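Local coordinates for uncharacterized protein (Mycobacterium tuberculosis, PDB 4Q6U), which is of unknown function but probably acts as a sensor protein, built from one GAF-like and two PAS-like domains, at residues 13-18 and 25-30; 76-81 and 91-96; 275-280 and 299-304. All coordinates share one frame; numbering follows the deposited sequence.

Contact 1 (13-18 and 25-30); sequences WLLVET and VVARGR
W13 meets G29 through its backbone, W13 O accepting from G29 N at 2.8 Å, while its flat indole turns away from 25-30: the ring meets that of W94 with planes at about 45°, touches R105 and uses NE1 on P103 O. G29 sits at a positive phi, which a residue without CB adopts easily, and a water donates to both W13 O and G29 O, bridging the two carbonyls. Further along, L15 N reaches A27 O at 2.7 Å. L15 O serves two donors: V26 N at 2.8 Å, almost in line with the C=O bond, and A27 N at 3.3 Å, a weak bond.

Because V26 and A27 both stand opposite L15, the leucine has two apolar neighbours. L15 CB lies 3.5 Å from A27 CB. A chi1 of -177° and a chi2 of 67° together bring L15 CD2 against V26 CG2 at 3.6 Å. On the other face L14 lies alongside R28, L14 CD2 being 3.8 Å from the aliphatic R28 CG, and V16 CG2 brushes V25 CG2. W214 of strand 206-215 touches L15 and A27 on their face, and F41 of helix 38-41 packs on L14, V25 and R28 on theirs. E17 CB packs on V26 CG1, while the E17 carboxylate is held by L19 N and R194. Two residues facing one define a classic beta bulge, here within the first hairpin of the six-stranded antiparallel sheet of a domain assigned to the GAF clan.

Contact 2 (76-81 and 91-96); sequences IRTEPV and VQVWSG
R77 and W94 form a hydrogen-bonded antiparallel pair, each using both its N-H and its C=O on the other. R77 N lies 2.8 Å from W94 O, nearly straight at 171°, and W94 N approaches R77 O at 2.9 Å in the carbonyl plane. E79 and Q92 repeat the exchange two residues on: E79 N to Q92 O and Q92 N to E79 O are both 2.8 Å. The Q92 and R77 oxygens also receive CA-H contacts, T78 CA standing 3.2 Å from Q92 O. Backbone groups directed outward are taken up by the flanking strands: I76 pairs with S67, T78 with L65 and V91 with V16. P80, facing V91 in a non-hydrogen-bonded pair, sacrifices no bond to 91-96 by lacking an N-H.

These strands make the hairpin 74-82/88-97 inside the antiparallel sheet of the GAF-like domain, and helix 48-61 packs on the face of I76, T78, V91 and V93. Compact beta-branched residues suit a strand and pack closely under the helix: I76 CG2 lies alongside V93 CG1 at 3.8 Å, and T78 CG2 meets both V93 CG2 and V91 CG1. With chi1 at 52°, T78 OG1 takes the crowded position between backbone N and carbonyl carbon, where it bonds to T58 OG1 of the helix. On the opposite face the polar ends find partners outside the hairpin: E79 OE1 with S64 OG, Q92 OE1 with R105 NH1, and Q92 NE2 with P106 O. There too the aliphatic part of R77 runs past the W94 indole, R77 CG lying 4.0 Å from W94 CE3 at the ring's edge.

Contact 3 (275-280 and 299-304); sequences RLHPDD and VLRLPG
R301 and the turn H277 to D280 fasten a loop to strand 296-303, an outermost strand within this chain of the five-stranded antiparallel sheet of a PAS-like domain. The backbone of R301 is held twice: R301 O accepts from H277 N at 3.0 Å, and R301 N donates to the side-chain atom D280 OD2 at 2.8 Å. From there the arginine runs outward between histidine and aspartate. R301 CB touches H277 CB and sits 3.4 Å from D280 OD2; CG stays near the same oxygen, and CD passes H277 CD2. A bend at chi3 (-72°) then turns the guanidinium flat over the imidazole, centres 3.8 Å apart and planes at 4°. R301 NE reaches D280 OD2 at 3.2 Å. R301 CZ and NH1 lie over the ring, R301 NH1 being 3.7 Å from H277 NE2. R301 NH2 meets D280 OD1 at 3.0 Å.

The salt bridge is thus side-on, NE and NH2 each taking one carboxylate oxygen, with NH2 approaching OD1 from above the carboxylate plane. Arginine suits the place, since its planar cation can lie on the imidazole while its edge nitrogens bond the carboxylate. Histidine suits its own because ND1 accepts from D279 N in the ring plane, which should fix the ring's rotation, while W309 meets the ring as well. D280 N closes the turn on H277 O. Beyond the salt bridge a water donates to D280 OD1 and, at 2.7 Å, to V299 O.

From the N terminus the three contacts follow in series; none nests in or crosses another. Contact 1 closes a six-residue connection between the first two strands, and contact 2, much later in the same domain, closes the hairpin whose turn is 83-87. The two are nevertheless adjacent in space, centres 9 Å apart, because strand 14-17 lies beside strand 88-97: L14 N to V93 O, at 2.6 Å, probably helps to join both hairpins into one sheet. Contact 3 belongs to the C-terminal PAS-like domain, its centre about 44 Å from that of contact 1 and on the opposite side of the chain's centre; it encloses 18 residues, partly unmodelled, whose last three already belong to strand 296-303.

Contact 1 (13-18 and 25-30)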
loop_
_atom_site.group_PDB
_atom_site.type_symbol
_atom_site.label_atom_id
_atom_site.label_comp_id
_atom_site.label_asym_id
_atom_site.label_seq_id
_atom_site.Cartn_x
_atom_site.Cartn_y
_atom_site.Cartn_z
ATOM N N TRP B 13 17.986 -3.175 27.360
ATOM C CA TRP B 13 17.128 -4.297 27.709
ATOM C C TRP B 13 16.748 -5.047 26.441
ATOM O O TRP B 13 16.355 -4.434 25.453
ATOM C CB TRP B 13 15.855 -3.824 28.414
ATOM C CG TRP B 13 16.033 -3.388 29.821
ATOM C CD1 TRP B 13 16.290 -2.123 30.269
ATOM C CD2 TRP B 13 15.945 -4.218 30.985
ATOM N NE1 TRP B 13 16.376 -2.118 31.644
ATOM C CE2 TRP B 13 16.172 -3.393 32.106
ATOM C CE3 TRP B 13 15.707 -5.583 31.185
ATOM C CZ2 TRP B 13 16.165 -3.891 33.411
ATOM C CZ3 TRP B 13 15.700 -6.074 32.483
ATOM C CH2 TRP B 13 15.921 -5.228 33.577
ATOM N N LEU B 14 16.855 -6.368 26.466
ATOM C CA LEU B 14 16.369 -7.186 25.361
ATOM C C LEU B 14 14.974 -7.727 25.665
ATOM O O LEU B 14 14.786 -8.387 26.685
ATOM C CB LEU B 14 17.320 -8.354 25.097
ATOM C CG LEU B 14 18.722 -8.001 24.628
ATOM C CD1 LEU B 14 19.495 -9.272 24.346
ATOM C CD2 LEU B 14 18.624 -7.119 23.386
ATOM N N LEU B 15 14.003 -7.477 24.788
ATOM C CA LEU B 15 12.699 -8.106 24.953
ATOM C C LEU B 15 12.658 -9.415 24.173
ATOM O O LEU B 15 12.828 -9.443 22.956
ATOM C CB LEU B 15 11.570 -7.182 24.513
ATOM C CG LEU B 15 10.144 -7.713 24.716
ATOM C CD1 LEU B 15 9.799 -7.830 26.192
ATOM C CD2 LEU B 15 9.133 -6.817 24.017
ATOM N N VAL B 16 12.441 -10.504 24.897
ATOM C CA VAL B 16 12.441 -11.837 24.318
ATOM C C VAL B 16 11.051 -12.465 24.368
ATOM O O VAL B 16 10.473 -12.595 25.431
ATOM C CB VAL B 16 13.441 -12.751 25.053
ATOM C CG1 VAL B 16 13.223 -14.202 24.671
ATOM C CG2 VAL B 16 14.868 -12.309 24.758
ATOM N N GLU B 17 10.526 -12.840 23.207
ATOM C CA GLU B 17 9.263 -13.563 23.124
ATOM C C GLU B 17 9.554 -15.037 23.389
ATOM O O GLU B 17 10.460 -15.617 22.784
ATOM C CB GLU B 17 8.605 -13.350 21.753
ATOM C CG GLU B 17 7.095 -13.608 21.703
ATOM C CD GLU B 17 6.762 -15.017 21.259
ATOM O OE1 GLU B 17 7.626 -15.912 21.395
ATOM O OE2 GLU B 17 5.641 -15.230 20.764
ATOM N N THR B 18 8.799 -15.633 24.306
ATOM C CA THR B 18 9.093 -16.983 24.776
ATOM C C THR B 18 7.940 -17.962 24.562
ATOM O O THR B 18 7.752 -18.885 25.352
ATOM C CB THR B 18 9.452 -16.982 26.280
ATOM O OG1 THR B 18 8.411 -16.342 27.031
ATOM C CG2 THR B 18 10.764 -16.251 26.519
ATOM N N VAL B 25 14.331 -12.794 20.229
ATOM C CA VAL B 25 14.362 -11.359 20.474
ATOM C C VAL B 25 13.377 -10.616 19.559
ATOM O O VAL B 25 13.281 -10.906 18.368
ATOM C CB VAL B 25 15.790 -10.795 20.278
ATOM C CG1 VAL B 25 15.829 -9.301 20.570
ATOM C CG2 VAL B 25 16.785 -11.557 21.167
ATOM N N VAL B 26 12.633 -9.672 20.129
ATOM C CA VAL B 26 11.729 -8.838 19.356
ATOM C C VAL B 26 12.004 -7.355 19.604
ATOM O O VAL B 26 11.555 -6.500 18.837
ATOM C CB VAL B 26 10.249 -9.149 19.677
ATOM C CG1 VAL B 26 9.921 -10.601 19.337
ATOM C CG2 VAL B 26 9.962 -8.872 21.128
ATOM N N ALA B 27 12.764 -7.048 20.653
ATOM C CA ALA B 27 13.159 -5.660 20.908
ATOM C C ALA B 27 14.546 -5.538 21.532
ATOM O O ALA B 27 14.865 -6.237 22.497
ATOM C CB ALA B 27 12.136 -4.974 21.799
ATOM N N ARG B 28 15.371 -4.661 20.963
ATOM C CA ARG B 28 16.581 -4.196 21.645
ATOM C C ARG B 28 16.315 -2.768 22.086
ATOM O O ARG B 28 16.282 -1.855 21.264
ATOM C CB ARG B 28 17.817 -4.264 20.744
ATOM C CG ARG B 28 19.106 -3.863 21.468
ATOM C CD ARG B 28 20.355 -4.463 20.822
ATOM N NE ARG B 28 20.539 -4.039 19.440
ATOM C CZ ARG B 28 21.527 -4.464 18.655
ATOM N NH1 ARG B 28 22.420 -5.327 19.120
ATOM N NH2 ARG B 28 21.623 -4.025 17.404
ATOM N N GLY B 29 16.092 -2.573 23.380
ATOM C CA GLY B 29 15.558 -1.305 23.829
ATOM C C GLY B 29 14.159 -1.206 23.244
ATOM O O GLY B 29 13.297 -2.002 23.590
ATOM N N ARG B 30 13.945 -0.262 22.332
ATOM C CA ARG B 30 12.631 -0.106 21.709
ATOM C C ARG B 30 12.652 -0.418 20.215
ATOM O O ARG B 30 11.603 -0.416 19.558
ATOM C CB ARG B 30 12.098 1.312 21.944
ATOM C CG ARG B 30 11.841 1.610 23.414
ATOM C CD ARG B 30 11.398 3.052 23.651
ATOM N NE ARG B 30 11.325 3.360 25.082
ATOM C CZ ARG B 30 10.287 3.082 25.865
ATOM N NH1 ARG B 30 9.214 2.475 25.369
ATOM N NH2 ARG B 30 10.321 3.408 27.150
HETATM O O HOH W 1 13.471 -4.038 25.549
#

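Contact 2 (76-81 and 91-96)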
loop_
_atom_site.group_PDB
_atom_site.type_symbol
_atom_site.label_atom_id
_atom_site.label_comp_id
_atom_site.label_asym_id
_atom_site.label_seq_id
_atom_site.Cartn_x
_atom_site.Cartn_y
_atom_site.Cartn_z
ATOM N N ILE B 76 23.084 -10.895 35.193
ATOM C CA ILE B 76 21.987 -10.977 34.243
ATOM C C ILE B 76 20.694 -10.693 34.987
ATOM O O ILE B 76 20.430 -11.281 36.034
ATOM C CB ILE B 76 21.914 -12.360 33.561
ATOM C CG1 ILE B 76 23.282 -12.750 32.991
ATOM C CG2 ILE B 76 20.837 -12.381 32.489
ATOM C CD1 ILE B 76 23.299 -14.082 32.270
ATOM N N ARG B 77 19.888 -9.780 34.463
ATOM C CA ARG B 77 18.633 -9.469 35.133
ATOM C C ARG B 77 17.475 -9.755 34.206
ATOM O O ARG B 77 17.500 -9.389 33.034
ATOM C CB ARG B 77 18.620 -8.021 35.609
ATOM C CG ARG B 77 19.830 -7.676 36.464
ATOM C CD ARG B 77 19.684 -6.315 37.097
ATOM N NE ARG B 77 18.388 -6.171 37.750
ATOM C CZ ARG B 77 18.172 -5.400 38.809
ATOM N NH1 ARG B 77 19.177 -4.709 39.340
ATOM N NH2 ARG B 77 16.958 -5.327 39.342
ATOM N N THR B 78 16.475 -10.451 34.731
ATOM C CA THR B 78 15.321 -10.810 33.934
ATOM C C THR B 78 14.017 -10.348 34.584
ATOM O O THR B 78 13.857 -10.382 35.804
ATOM C CB THR B 78 15.254 -12.330 33.691
ATOM O OG1 THR B 78 15.357 -13.027 34.939
ATOM C CG2 THR B 78 16.378 -12.781 32.772
ATOM N N GLU B 79 13.096 -9.914 33.729
ATOM C CA GLU B 79 11.777 -9.451 34.124
ATOM C C GLU B 79 10.747 -10.214 33.317
ATOM O O GLU B 79 10.724 -10.107 32.088
ATOM C CB GLU B 79 11.627 -7.947 33.875
ATOM C CG GLU B 79 12.526 -7.080 34.726
ATOM C CD GLU B 79 12.199 -7.182 36.195
ATOM O OE1 GLU B 79 11.011 -7.335 36.530
ATOM O OE2 GLU B 79 13.134 -7.123 37.012
ATOM N N PRO B 80 9.904 -11.004 33.994
ATOM C CA PRO B 80 8.841 -11.728 33.298
ATOM C C PRO B 80 7.805 -10.769 32.718
ATOM O O PRO B 80 7.557 -9.711 33.300
ATOM C CB PRO B 80 8.226 -12.593 34.412
ATOM C CG PRO B 80 8.480 -11.824 35.642
ATOM C CD PRO B 80 9.868 -11.263 35.446
ATOM N N VAL B 81 7.230 -11.125 31.576
ATOM C CA VAL B 81 6.078 -10.409 31.066
ATOM C C VAL B 81 4.898 -11.367 31.130
ATOM O O VAL B 81 4.787 -12.290 30.317
ATOM C CB VAL B 81 6.274 -9.915 29.630
ATOM C CG1 VAL B 81 5.152 -8.956 29.254
ATOM C CG2 VAL B 81 7.622 -9.222 29.487
ATOM N N VAL B 91 10.058 -12.432 28.294
ATOM C CA VAL B 91 11.008 -12.085 29.339
ATOM C C VAL B 91 11.857 -10.920 28.839
ATOM O O VAL B 91 12.313 -10.929 27.694
ATOM C CB VAL B 91 11.926 -13.284 29.713
ATOM C CG1 VAL B 91 13.034 -12.855 30.688
ATOM C CG2 VAL B 91 11.114 -14.434 30.280
ATOM N N GLN B 92 12.058 -9.915 29.683
ATOM C CA GLN B 92 12.940 -8.815 29.331
ATOM C C GLN B 92 14.270 -9.050 30.029
ATOM O O GLN B 92 14.286 -9.363 31.215
ATOM C CB GLN B 92 12.336 -7.477 29.733
ATOM C CG GLN B 92 12.492 -6.407 28.674
ATOM C CD GLN B 92 11.591 -5.221 28.923
ATOM O OE1 GLN B 92 10.874 -5.170 29.931
ATOM N NE2 GLN B 92 11.618 -4.255 28.004
ATOM N N VAL B 93 15.371 -8.918 29.291
ATOM C CA VAL B 93 16.694 -9.298 29.813
ATOM C C VAL B 93 17.729 -8.185 29.661
ATOM O O VAL B 93 17.784 -7.501 28.626
ATOM C CB VAL B 93 17.229 -10.563 29.105
ATOM C CG1 VAL B 93 18.513 -11.077 29.787
ATOM C CG2 VAL B 93 16.180 -11.649 29.083
ATOM N N TRP B 94 18.559 -8.014 30.688
ATOM C CA TRP B 94 19.653 -7.055 30.643
ATOM C C TRP B 94 20.902 -7.692 31.242
ATOM O O TRP B 94 20.814 -8.366 32.263
ATOM C CB TRP B 94 19.284 -5.779 31.401
ATOM C CG TRP B 94 20.403 -4.806 31.520
ATOM C CD1 TRP B 94 20.677 -3.764 30.682
ATOM C CD2 TRP B 94 21.414 -4.781 32.533
ATOM N NE1 TRP B 94 21.793 -3.092 31.112
ATOM C CE2 TRP B 94 22.264 -3.696 32.249
ATOM C CE3 TRP B 94 21.678 -5.569 33.654
ATOM C CZ2 TRP B 94 23.367 -3.379 33.042
ATOM C CZ3 TRP B 94 22.781 -5.257 34.441
ATOM C CH2 TRP B 94 23.607 -4.170 34.131
ATOM N N SER B 95 22.049 -7.490 30.600
ATOM C CA SER B 95 23.328 -7.987 31.121
ATOM C C SER B 95 24.349 -6.864 31.207
ATOM O O SER B 95 24.222 -5.842 30.531
ATOM C CB SER B 95 23.883 -9.108 30.239
ATOM O OG SER B 95 23.009 -10.219 30.201
ATOM N N GLY B 96 25.375 -7.061 32.024
ATOM C CA GLY B 96 26.452 -6.095 32.116
ATOM C C GLY B 96 27.238 -6.278 33.394
ATOM O O GLY B 96 26.935 -7.184 34.173
#

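Contact 3 (275-280 and 299-304)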
loop_
_atom_site.group_PDB
_atom_site.type_symbol
_atom_site.label_atom_id
_atom_site.label_comp_id
_atom_site.label_asym_id
_atom_site.label_seq_id
_atom_site.Cartn_x
_atom_site.Cartn_y
_atom_site.Cartn_z
ATOM N N ARG B 275 -25.161 -11.373 19.306
ATOM C CA ARG B 275 -24.507 -10.402 18.435
ATOM C C ARG B 275 -25.540 -9.827 17.476
ATOM O O ARG B 275 -25.422 -8.704 16.988
ATOM C CB ARG B 275 -23.377 -11.038 17.636
ATOM C CG ARG B 275 -22.255 -11.661 18.430
ATOM C CD ARG B 275 -21.299 -12.302 17.446
ATOM N NE ARG B 275 -20.334 -13.200 18.065
ATOM C CZ ARG B 275 -19.126 -12.827 18.464
ATOM N NH1 ARG B 275 -18.742 -11.567 18.322
ATOM N NH2 ARG B 275 -18.306 -13.714 19.010
ATOM N N LEU B 276 -26.537 -10.642 17.185
ATOM C CA LEU B 276 -27.649 -10.230 16.349
ATOM C C LEU B 276 -28.914 -10.888 16.854
ATOM O O LEU B 276 -28.864 -11.810 17.675
ATOM C CB LEU B 276 -27.405 -10.589 14.880
ATOM C CG LEU B 276 -26.632 -11.853 14.481
ATOM C CD1 LEU B 276 -27.167 -13.106 15.166
ATOM C CD2 LEU B 276 -26.658 -12.023 12.960
ATOM N N HIS B 277 -30.050 -10.408 16.370
ATOM C CA HIS B 277 -31.310 -11.056 16.676
ATOM C C HIS B 277 -31.267 -12.482 16.143
ATOM O O HIS B 277 -30.866 -12.703 15.001
ATOM C CB HIS B 277 -32.476 -10.280 16.070
ATOM C CG HIS B 277 -33.787 -10.546 16.735
ATOM N ND1 HIS B 277 -34.491 -11.717 16.550
ATOM C CD2 HIS B 277 -34.526 -9.792 17.582
ATOM C CE1 HIS B 277 -35.608 -11.672 17.255
ATOM N NE2 HIS B 277 -35.652 -10.514 17.890
ATOM N N PRO B 278 -31.660 -13.457 16.974
ATOM C CA PRO B 278 -31.629 -14.867 16.565
ATOM C C PRO B 278 -32.513 -15.154 15.347
ATOM O O PRO B 278 -32.227 -16.080 14.589
ATOM C CB PRO B 278 -32.144 -15.607 17.807
ATOM C CG PRO B 278 -32.865 -14.573 18.609
ATOM C CD PRO B 278 -32.137 -13.293 18.356
ATOM N N ASP B 279 -33.564 -14.363 15.162
ATOM C CA ASP B 279 -34.448 -14.517 14.009
ATOM C C ASP B 279 -33.802 -14.021 12.711
ATOM O O ASP B 279 -34.251 -14.370 11.618
ATOM C CB ASP B 279 -35.768 -13.775 14.241
ATOM C CG ASP B 279 -36.653 -14.455 15.273
ATOM O OD1 ASP B 279 -36.307 -15.568 15.723
ATOM O OD2 ASP B 279 -37.707 -13.879 15.625
ATOM N N ASP B 280 -32.762 -13.197 12.839
ATOM C CA ASP B 280 -32.046 -12.673 11.676
ATOM C C ASP B 280 -30.805 -13.503 11.380
ATOM O O ASP B 280 -30.045 -13.184 10.464
ATOM C CB ASP B 280 -31.640 -11.211 11.885
ATOM C CG ASP B 280 -32.827 -10.267 11.919
ATOM O OD1 ASP B 280 -33.903 -10.629 11.386
ATOM O OD2 ASP B 280 -32.679 -9.152 12.470
ATOM N N VAL B 299 -31.752 -5.544 6.256
ATOM C CA VAL B 299 -31.901 -4.856 7.535
ATOM C C VAL B 299 -31.784 -5.858 8.679
ATOM O O VAL B 299 -32.560 -6.803 8.757
ATOM C CB VAL B 299 -33.255 -4.120 7.634
ATOM C CG1 VAL B 299 -33.544 -3.715 9.079
ATOM C CG2 VAL B 299 -33.271 -2.909 6.721
ATOM N N LEU B 300 -30.815 -5.653 9.568
ATOM C CA LEU B 300 -30.595 -6.592 10.660
ATOM C C LEU B 300 -30.863 -5.933 12.007
ATOM O O LEU B 300 -30.576 -4.755 12.201
ATOM C CB LEU B 300 -29.162 -7.139 10.626
ATOM C CG LEU B 300 -28.683 -7.777 9.317
ATOM C CD1 LEU B 300 -27.224 -8.170 9.443
ATOM C CD2 LEU B 300 -29.531 -8.989 8.964
ATOM N N ARG B 301 -31.406 -6.695 12.945
ATOM C CA ARG B 301 -31.584 -6.168 14.285
ATOM C C ARG B 301 -30.326 -6.454 15.101
ATOM O O ARG B 301 -29.954 -7.607 15.309
ATOM C CB ARG B 301 -32.835 -6.757 14.935
ATOM C CG ARG B 301 -34.127 -6.178 14.361
ATOM C CD ARG B 301 -35.340 -7.029 14.730
ATOM N NE ARG B 301 -35.338 -8.288 13.994
ATOM C CZ ARG B 301 -36.268 -9.228 14.113
ATOM N NH1 ARG B 301 -37.290 -9.062 14.947
ATOM N NH2 ARG B 301 -36.176 -10.339 13.398
ATOM N N LEU B 302 -29.662 -5.382 15.520
ATOM C CA LEU B 302 -28.433 -5.470 16.309
ATOM C C LEU B 302 -28.708 -5.004 17.741
ATOM O O LEU B 302 -29.651 -4.258 17.968
ATOM C CB LEU B 302 -27.335 -4.630 15.657
ATOM C CG LEU B 302 -27.025 -5.045 14.215
ATOM C CD1 LEU B 302 -26.016 -4.109 13.584
ATOM C CD2 LEU B 302 -26.513 -6.475 14.207
ATOM N N PRO B 303 -27.883 -5.441 18.711
ATOM C CA PRO B 303 -28.108 -5.098 20.124
ATOM C C PRO B 303 -28.124 -3.597 20.403
ATOM O O PRO B 303 -27.208 -2.896 20.006
ATOM C CB PRO B 303 -26.916 -5.745 20.843
ATOM C CG PRO B 303 -26.405 -6.774 19.917
ATOM C CD PRO B 303 -26.668 -6.256 18.530
ATOM N N GLY B 304 -29.151 -3.115 21.095
ATOM C CA GLY B 304 -29.246 -1.702 21.423
ATOM C C GLY B 304 -28.564 -1.253 22.709
ATOM O O GLY B 304 -28.194 -2.066 23.567
HETATM O O HOH W 2 -34.490 -8.254 9.930
#